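Long-range contacts in sgbp-b (Bacteroides uniformis, PDB 7K44), which probably binds xyloglucan at the cell surface of a human gut commensal, as part of that bacterium's xyloglucan utilization machinery: residues A236-D241 against E288-V293; G242-I247 against E374-N379; P136-T141 against F178-A183. All blocks are in the same frame, centred on the assembly; numbering follows the deposited sequence.

Contact 1: residues A236-D241 against E288-V293; sequences APFFSD and ECFVAV. With CA (calcium ion), chain B.
The carbonyl oxygen of Pro237 has two close neighbours: Phe290 CE2 lies 3.5 Å from Pro237 O across the contact, and Phe239 N, on the same loop, gives that oxygen a weak hydrogen bond that closes a tight turn centred on Phe238. The rest of the contact is built round the Phe290 ring. Its CG stands anti to the backbone N (chi1 -174°), which carries the ring away from strand 283-291 and presents a face to the loop. Pro237 CB settles on that face, 3.8 Å from the centroid of the Phe290 ring and 19° off its normal, a CH-pi contact to which the compact pyrrolidine ring is well suited. The peptide bond before Pro237 is cis, and the chain folds back there to let Ala236 meet the same aromatic side chain, Ala236 CB lying 4.0 Å from Phe290 CE1. A small methyl fits here because Ala292 CB, on the other segment, is only 4.1 Å from Ala236 CB. Phe238 crosses Phe290 at about a right angle, with Phe290 CZ near the plane of the Phe238 ring and 4.0 Å from Phe238 CD2. Trp331 packs edge-to-face with Phe290 and also donates its indole N-H to Phe239 O. Farther along the loop Asp241 O binds calcium at 2.4 Å, beside ligands from Asn213, Asp215, Lys243 and Asp378. The two segments therefore adhere mainly through apolar and CH-pi contacts, without a hydrogen bond between them, a grip that depends on matching shapes, while metal coordination supplies a strong polar hold on the loop's far end.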
# COMPACT_ATOMS: atom_id res chain seq x y z
N ALA A 236 0.24 10.92 19.48
CA ALA A 236 -0.54 10.10 18.56
C ALA A 236 -1.87 10.78 18.28
O ALA A 236 -2.47 11.38 19.18
CB ALA A 236 -0.78 8.71 19.15
N PRO A 237 -2.37 10.71 17.04
CA PRO A 237 -1.83 9.95 15.92
C PRO A 237 -0.77 10.68 15.08
O PRO A 237 -0.48 10.25 13.95
CB PRO A 237 -3.08 9.65 15.09
CG PRO A 237 -3.89 10.89 15.26
CD PRO A 237 -3.64 11.37 16.69
N PHE A 238 -0.22 11.77 15.64
CA PHE A 238 0.90 12.54 15.08
C PHE A 238 0.52 13.40 13.88
O PHE A 238 0.78 14.60 13.86
CB PHE A 238 2.13 11.67 14.81
CG PHE A 238 2.58 10.89 16.01
CD1 PHE A 238 3.25 11.51 17.05
CD2 PHE A 238 2.29 9.54 16.11
CE1 PHE A 238 3.65 10.78 18.16
CE2 PHE A 238 2.69 8.81 17.23
CZ PHE A 238 3.37 9.44 18.25
N PHE A 239 -0.12 12.79 12.89
CA PHE A 239 -0.73 13.53 11.80
C PHE A 239 -2.21 13.21 11.79
O PHE A 239 -2.63 12.12 12.19
CB PHE A 239 -0.11 13.13 10.45
CG PHE A 239 1.37 13.31 10.40
CD1 PHE A 239 1.91 14.55 10.11
CD2 PHE A 239 2.21 12.27 10.70
CE1 PHE A 239 3.28 14.73 10.08
CE2 PHE A 239 3.58 12.43 10.67
CZ PHE A 239 4.11 13.67 10.36
N SER A 240 -3.00 14.17 11.34
CA SER A 240 -4.43 13.96 11.21
C SER A 240 -4.97 14.83 10.09
O SER A 240 -4.43 15.89 9.78
CB SER A 240 -5.17 14.26 12.52
OG SER A 240 -5.25 15.66 12.75
N ASP A 241 -6.05 14.37 9.48
CA ASP A 241 -6.76 15.16 8.48
C ASP A 241 -7.79 15.98 9.24
O ASP A 241 -8.94 15.58 9.41
CB ASP A 241 -7.41 14.24 7.46
CG ASP A 241 -8.02 14.98 6.29
OD1 ASP A 241 -8.07 16.23 6.33
OD2 ASP A 241 -8.46 14.30 5.33
N GLU A 288 -9.99 5.36 7.69
CA GLU A 288 -8.62 5.38 8.18
C GLU A 288 -8.64 5.15 9.69
O GLU A 288 -9.53 5.65 10.40
CB GLU A 288 -7.93 6.69 7.80
CG GLU A 288 -6.53 6.47 7.24
CD GLU A 288 -6.57 6.02 5.79
OE1 GLU A 288 -5.53 5.61 5.23
OE2 GLU A 288 -7.66 6.05 5.19
N CYS A 289 -7.71 4.33 10.17
CA CYS A 289 -7.64 3.96 11.57
C CYS A 289 -6.20 3.93 12.05
O CYS A 289 -5.31 3.40 11.36
CB CYS A 289 -8.30 2.59 11.80
SG CYS A 289 -8.33 2.05 13.53
N PHE A 290 -5.95 4.52 13.21
CA PHE A 290 -4.62 4.54 13.82
C PHE A 290 -4.74 3.84 15.17
O PHE A 290 -5.42 4.34 16.08
CB PHE A 290 -4.16 5.99 13.99
CG PHE A 290 -2.74 6.14 14.49
CD1 PHE A 290 -2.41 5.86 15.82
CD2 PHE A 290 -1.73 6.58 13.64
CE1 PHE A 290 -1.09 6.01 16.28
CE2 PHE A 290 -0.42 6.73 14.10
CZ PHE A 290 -0.11 6.44 15.42
N VAL A 291 -4.09 2.69 15.30
CA VAL A 291 -4.05 1.94 16.56
C VAL A 291 -2.76 2.31 17.26
O VAL A 291 -1.67 1.93 16.80
CB VAL A 291 -4.17 0.43 16.33
CG1 VAL A 291 -4.02 -0.33 17.65
CG2 VAL A 291 -5.50 0.10 15.67
N ALA A 292 -2.85 3.07 18.35
CA ALA A 292 -1.64 3.53 19.02
C ALA A 292 -1.07 2.49 19.97
O ALA A 292 0.13 2.50 20.24
CB ALA A 292 -1.92 4.82 19.78
N VAL A 293 -1.91 1.60 20.48
CA VAL A 293 -1.49 0.62 21.48
C VAL A 293 -2.02 -0.74 21.06
O VAL A 293 -3.23 -0.91 20.87
CB VAL A 293 -2.00 0.99 22.89
CG1 VAL A 293 -1.64 -0.11 23.88
CG2 VAL A 293 -1.40 2.32 23.34
CA CA B . -11.07 14.61 9.76
O HOH W 1 -10.97 14.47 7.36

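Contact 2: residues G242-I247 against E374-N379; sequences GKCYSI and EMYFDN. With CA (calcium ion), chain B.
The Tyr376 ring lies obliquely beside Ser246, the two residues forming a non-hydrogen-bonded pair between antiparallel strands in one sheet of a beta-sandwich. With CG anti to the carbonyl carbon (chi1 -53°), the ring passes by its small partner, and Tyr376 CD2 and CE2 each lie 3.5 Å from Ser246 CB. Serine suits the place: its carbon is slim enough for the ring, and its hydroxyl is hydrogen-bonded to Val227 O on the adjoining strand. Cys244 occupies the same side of the sheet, its SG 4.0 Å from Tyr376 CB and oblique to the ring. At the far end of that ring Tyr376 OH donates to Glu374 OE2 at 2.6 Å, reaching the anti lone pair of a carboxylate oxygen that lies in the ring plane. A phenylalanine in place of Tyr376 would probably leave Glu374 OE2 without the phenol that bonds to it. On the opposite side of the sheet Ile247 slants across Phe377, Ile247 CG1 lying 4.2 Å from Phe377 CE1, and both also pack against Leu261 of strand 255-264 in the facing sheet, as apolar residues in a sandwich interior should. Paired backbone bonds join Tyr245 with Phe377 and Ile247 with Met375. Where the strands reach the calcium ion, Asp378 grips it with both oxygens, OD1 and OD2 each at 2.5 Å, while Lys243 contributes only its carbonyl O, at 2.3 Å. A metal-bound water also ties the site to strand 371-384, its oxygen donating to Asn379 OD1 at 2.7 Å.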
# COMPACT_ATOMS: atom_id res chain seq x y z
N GLY A 242 -7.37 17.14 9.74
CA GLY A 242 -8.29 17.88 10.58
C GLY A 242 -8.62 17.09 11.84
O GLY A 242 -7.77 16.43 12.43
N LYS A 243 -9.88 17.18 12.24
CA LYS A 243 -10.34 16.48 13.44
C LYS A 243 -10.58 15.01 13.14
O LYS A 243 -11.12 14.66 12.09
CB LYS A 243 -11.64 17.12 13.90
CG LYS A 243 -12.17 16.60 15.21
CD LYS A 243 -13.44 17.35 15.60
CE LYS A 243 -13.19 18.84 15.67
NZ LYS A 243 -14.39 19.54 16.22
N CYS A 244 -10.12 14.15 14.05
CA CYS A 244 -10.49 12.73 14.05
C CYS A 244 -11.08 12.42 15.42
O CYS A 244 -11.09 13.27 16.31
CB CYS A 244 -9.29 11.83 13.73
SG CYS A 244 -8.00 11.78 14.97
N TYR A 245 -11.64 11.22 15.59
CA TYR A 245 -12.18 10.81 16.87
C TYR A 245 -11.40 9.63 17.43
O TYR A 245 -11.02 8.71 16.70
CB TYR A 245 -13.70 10.51 16.86
CG TYR A 245 -14.51 11.73 17.25
CD1 TYR A 245 -14.64 12.80 16.38
CD2 TYR A 245 -15.09 11.83 18.52
CE1 TYR A 245 -15.35 13.93 16.73
CE2 TYR A 245 -15.82 12.97 18.88
CZ TYR A 245 -15.94 14.02 17.98
OH TYR A 245 -16.62 15.17 18.30
N SER A 246 -11.12 9.70 18.73
CA SER A 246 -10.44 8.64 19.46
C SER A 246 -11.42 7.81 20.28
O SER A 246 -12.43 8.32 20.78
CB SER A 246 -9.37 9.23 20.37
OG SER A 246 -9.94 9.91 21.47
N ILE A 247 -11.11 6.52 20.39
CA ILE A 247 -11.68 5.63 21.40
C ILE A 247 -10.52 5.20 22.28
O ILE A 247 -9.53 4.64 21.79
CB ILE A 247 -12.32 4.40 20.74
CG1 ILE A 247 -13.59 4.79 20.00
CG2 ILE A 247 -12.60 3.32 21.78
CD1 ILE A 247 -14.75 5.11 20.90
N GLU A 374 -6.21 2.59 22.70
CA GLU A 374 -6.04 3.95 22.17
C GLU A 374 -6.04 3.87 20.65
O GLU A 374 -5.08 3.37 20.06
CB GLU A 374 -4.74 4.58 22.69
CG GLU A 374 -4.52 6.00 22.18
CD GLU A 374 -3.13 6.54 22.50
OE1 GLU A 374 -2.39 5.89 23.26
OE2 GLU A 374 -2.78 7.61 21.96
N MET A 375 -7.11 4.35 20.03
CA MET A 375 -7.31 4.22 18.60
C MET A 375 -8.00 5.47 18.08
O MET A 375 -8.74 6.13 18.81
CB MET A 375 -8.17 2.99 18.28
CG MET A 375 -7.68 1.70 18.91
SD MET A 375 -8.95 0.43 18.82
CE MET A 375 -9.27 0.52 17.07
N TYR A 376 -7.79 5.76 16.80
CA TYR A 376 -8.30 6.96 16.15
C TYR A 376 -8.90 6.59 14.80
O TYR A 376 -8.40 5.70 14.10
CB TYR A 376 -7.18 8.00 15.94
CG TYR A 376 -6.42 8.32 17.20
CD1 TYR A 376 -5.38 7.50 17.64
CD2 TYR A 376 -6.77 9.41 17.97
CE1 TYR A 376 -4.71 7.78 18.83
CE2 TYR A 376 -6.10 9.71 19.14
CZ TYR A 376 -5.08 8.88 19.57
OH TYR A 376 -4.43 9.19 20.75
N PHE A 377 -9.96 7.31 14.43
CA PHE A 377 -10.75 7.01 13.24
C PHE A 377 -11.04 8.30 12.47
O PHE A 377 -11.33 9.34 13.08
CB PHE A 377 -12.10 6.41 13.65
CG PHE A 377 -12.00 5.10 14.36
CD1 PHE A 377 -11.84 5.04 15.73
CD2 PHE A 377 -12.09 3.91 13.64
CE1 PHE A 377 -11.76 3.81 16.38
CE2 PHE A 377 -11.99 2.69 14.28
CZ PHE A 377 -11.82 2.65 15.65
N ASP A 378 -11.04 8.22 11.14
CA ASP A 378 -11.36 9.37 10.31
C ASP A 378 -11.69 8.91 8.91
O ASP A 378 -11.43 7.77 8.51
CB ASP A 378 -10.16 10.34 10.27
CG ASP A 378 -10.55 11.80 9.97
OD1 ASP A 378 -11.73 12.15 9.67
OD2 ASP A 378 -9.61 12.63 10.03
N ASN A 379 -12.27 9.84 8.14
CA ASN A 379 -12.39 9.71 6.69
C ASN A 379 -13.14 8.45 6.25
O ASN A 379 -12.62 7.64 5.50
CB ASN A 379 -11.03 9.83 6.00
CG ASN A 379 -10.54 11.26 5.94
OD1 ASN A 379 -11.34 12.19 6.01
ND2 ASN A 379 -9.23 11.43 5.77
CA CA B . -11.07 14.61 9.76
O HOH W 1 -10.97 14.47 7.36

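Contact 3: residues P136-T141 against F178-A183; sequences PITGTT and FTMPRA
The Met180 side chain packs on the loop 136-141: its CB meets Ile137 O and Thr140 O, and its outer atoms all lie against Pro136. Met180 CB is 3.5 Å from Ile137 O. Met180 CG, anti to the backbone N (chi1 176°), comes 3.5 Å from Pro136 O. The chain then bends at chi2 (69°), Met180 SD touches the proline ring 3.8 Å from Pro136 CB, and the two side chains cross at about a right angle. The terminal Met180 CE stays beside Pro136 O, a buried carbonyl oxygen with no hydrogen-bonding partner in the model. Methionine, long and unbranched, suits the place because its bend at chi2 carries SD to the proline ring. Its backbone is held on both sides of the CA: Met180 N donates to Thr140 O at 2.9 Å, while Met180 O receives Gly139 N, also at 2.9 Å and nearly straight (168°). These bonds clasp a type II turn running from Ile137 to Thr140, in which Gly139 takes the positive phi that glycine tolerates most easily. Thr140 braces the turn from within, Thr140 OG1 donating to a lone pair of Ile137 O at 2.7 Å and its backbone N to the same oxygen. Thr138 extends the clasp: Thr138 OG1 donates to Pro181 O at 2.8 Å, tilted from the carbonyl plane, and receives a bond from a water that also accepts from Ala183 N. Beyond the turn, Thr141 and Thr179 start a non-hydrogen-bonded antiparallel pairing. The arrangement ties the loop entering strand 141-147 to the chain leaving its neighbour 175-179, at the end of a sheet in the immunoglobulin-like sandwich of an IPT/TIG domain.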
# COMPACT_ATOMS: atom_id res chain seq x y z
N PRO A 136 -4.20 8.60 1.84
CA PRO A 136 -3.19 8.82 2.88
C PRO A 136 -3.25 10.23 3.44
O PRO A 136 -3.47 11.22 2.73
CB PRO A 136 -1.86 8.59 2.14
CG PRO A 136 -2.23 7.90 0.88
CD PRO A 136 -3.59 8.39 0.52
N ILE A 137 -3.04 10.32 4.74
CA ILE A 137 -3.01 11.60 5.43
C ILE A 137 -1.67 12.30 5.17
O ILE A 137 -0.60 11.68 5.20
CB ILE A 137 -3.26 11.36 6.92
CG1 ILE A 137 -4.72 10.94 7.11
CG2 ILE A 137 -3.00 12.62 7.73
CD1 ILE A 137 -4.98 10.39 8.47
N THR A 138 -1.74 13.61 4.90
CA THR A 138 -0.55 14.39 4.58
C THR A 138 0.49 14.26 5.69
O THR A 138 0.17 14.37 6.88
CB THR A 138 -0.93 15.85 4.35
OG1 THR A 138 -1.71 15.95 3.16
CG2 THR A 138 0.32 16.75 4.23
N GLY A 139 1.74 14.00 5.30
CA GLY A 139 2.81 13.84 6.25
C GLY A 139 3.11 12.41 6.65
O GLY A 139 4.19 12.15 7.19
N THR A 140 2.20 11.48 6.37
CA THR A 140 2.42 10.08 6.71
C THR A 140 3.20 9.39 5.59
O THR A 140 3.37 9.94 4.50
CB THR A 140 1.10 9.35 6.99
OG1 THR A 140 0.32 9.24 5.78
CG2 THR A 140 0.30 10.08 8.06
N THR A 141 3.65 8.18 5.87
CA THR A 141 4.42 7.41 4.90
C THR A 141 3.49 6.47 4.13
O THR A 141 2.73 5.71 4.73
CB THR A 141 5.52 6.61 5.60
OG1 THR A 141 6.38 7.52 6.29
CG2 THR A 141 6.33 5.81 4.59
N PHE A 178 7.05 6.81 0.27
CA PHE A 178 7.20 8.26 0.14
C PHE A 178 6.35 8.93 1.20
O PHE A 178 5.48 8.31 1.82
CB PHE A 178 6.83 8.76 -1.27
CG PHE A 178 5.38 8.56 -1.65
CD1 PHE A 178 4.44 9.54 -1.37
CD2 PHE A 178 4.96 7.41 -2.32
CE1 PHE A 178 3.09 9.37 -1.73
CE2 PHE A 178 3.63 7.23 -2.69
CZ PHE A 178 2.69 8.22 -2.39
N THR A 179 6.61 10.22 1.41
CA THR A 179 5.80 11.02 2.32
C THR A 179 4.65 11.64 1.55
O THR A 179 4.85 12.26 0.50
CB THR A 179 6.65 12.11 2.97
OG1 THR A 179 7.73 11.50 3.69
CG2 THR A 179 5.79 12.97 3.91
N MET A 180 3.45 11.48 2.08
CA MET A 180 2.29 12.01 1.41
C MET A 180 2.35 13.54 1.42
O MET A 180 2.49 14.14 2.49
CB MET A 180 1.02 11.54 2.12
CG MET A 180 -0.26 12.12 1.57
SD MET A 180 -0.60 11.47 -0.07
CE MET A 180 -1.96 12.54 -0.50
N PRO A 181 2.25 14.18 0.27
CA PRO A 181 2.27 15.65 0.23
C PRO A 181 0.92 16.25 0.59
O PRO A 181 0.02 15.54 1.06
CB PRO A 181 2.64 15.95 -1.22
CG PRO A 181 2.07 14.80 -1.98
CD PRO A 181 2.21 13.59 -1.09
N ARG A 182 0.76 17.55 0.36
CA ARG A 182 -0.54 18.19 0.51
C ARG A 182 -1.59 17.43 -0.29
O ARG A 182 -1.33 16.96 -1.39
CB ARG A 182 -0.46 19.62 -0.02
CG ARG A 182 -1.64 20.49 0.36
CD ARG A 182 -1.24 21.95 0.41
NE ARG A 182 -1.43 22.59 -0.89
CZ ARG A 182 -0.46 22.78 -1.78
NH1 ARG A 182 0.77 22.38 -1.51
NH2 ARG A 182 -0.73 23.38 -2.94
N ALA A 183 -2.78 17.32 0.29
CA ALA A 183 -3.83 16.48 -0.27
C ALA A 183 -4.27 16.99 -1.64
O ALA A 183 -4.36 18.20 -1.86
CB ALA A 183 -5.04 16.48 0.67
O HOH W 2 -3.31 18.45 3.16
O HOH W 3 8.09 9.10 4.37

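In the fold
Contacts 1 and 2 are adjacent, their centres about 7 Å apart, because strands 283-291 and 371-384 are neighbours in one sheet; Phe290 O and Tyr376 N, 2.9 Å apart, and Ala292 N and Glu374 O, 2.8 Å apart, probably form hydrogen bonds between them. They also share the calcium ion, among whose ligands are Asp241 in contact 1 and Lys243 and Asp378 in contact 2; Asn213, Asp215 and a water complete it. Contact 3 belongs to the preceding IPT/TIG domain, its centre about 13 Å from that of contact 1. Contacts 1 and 3 touch, Phe239 CZ lying 3.5 Å from Gly139 O, so the calcium-bound loop packs against a turn of the IPT/TIG domain.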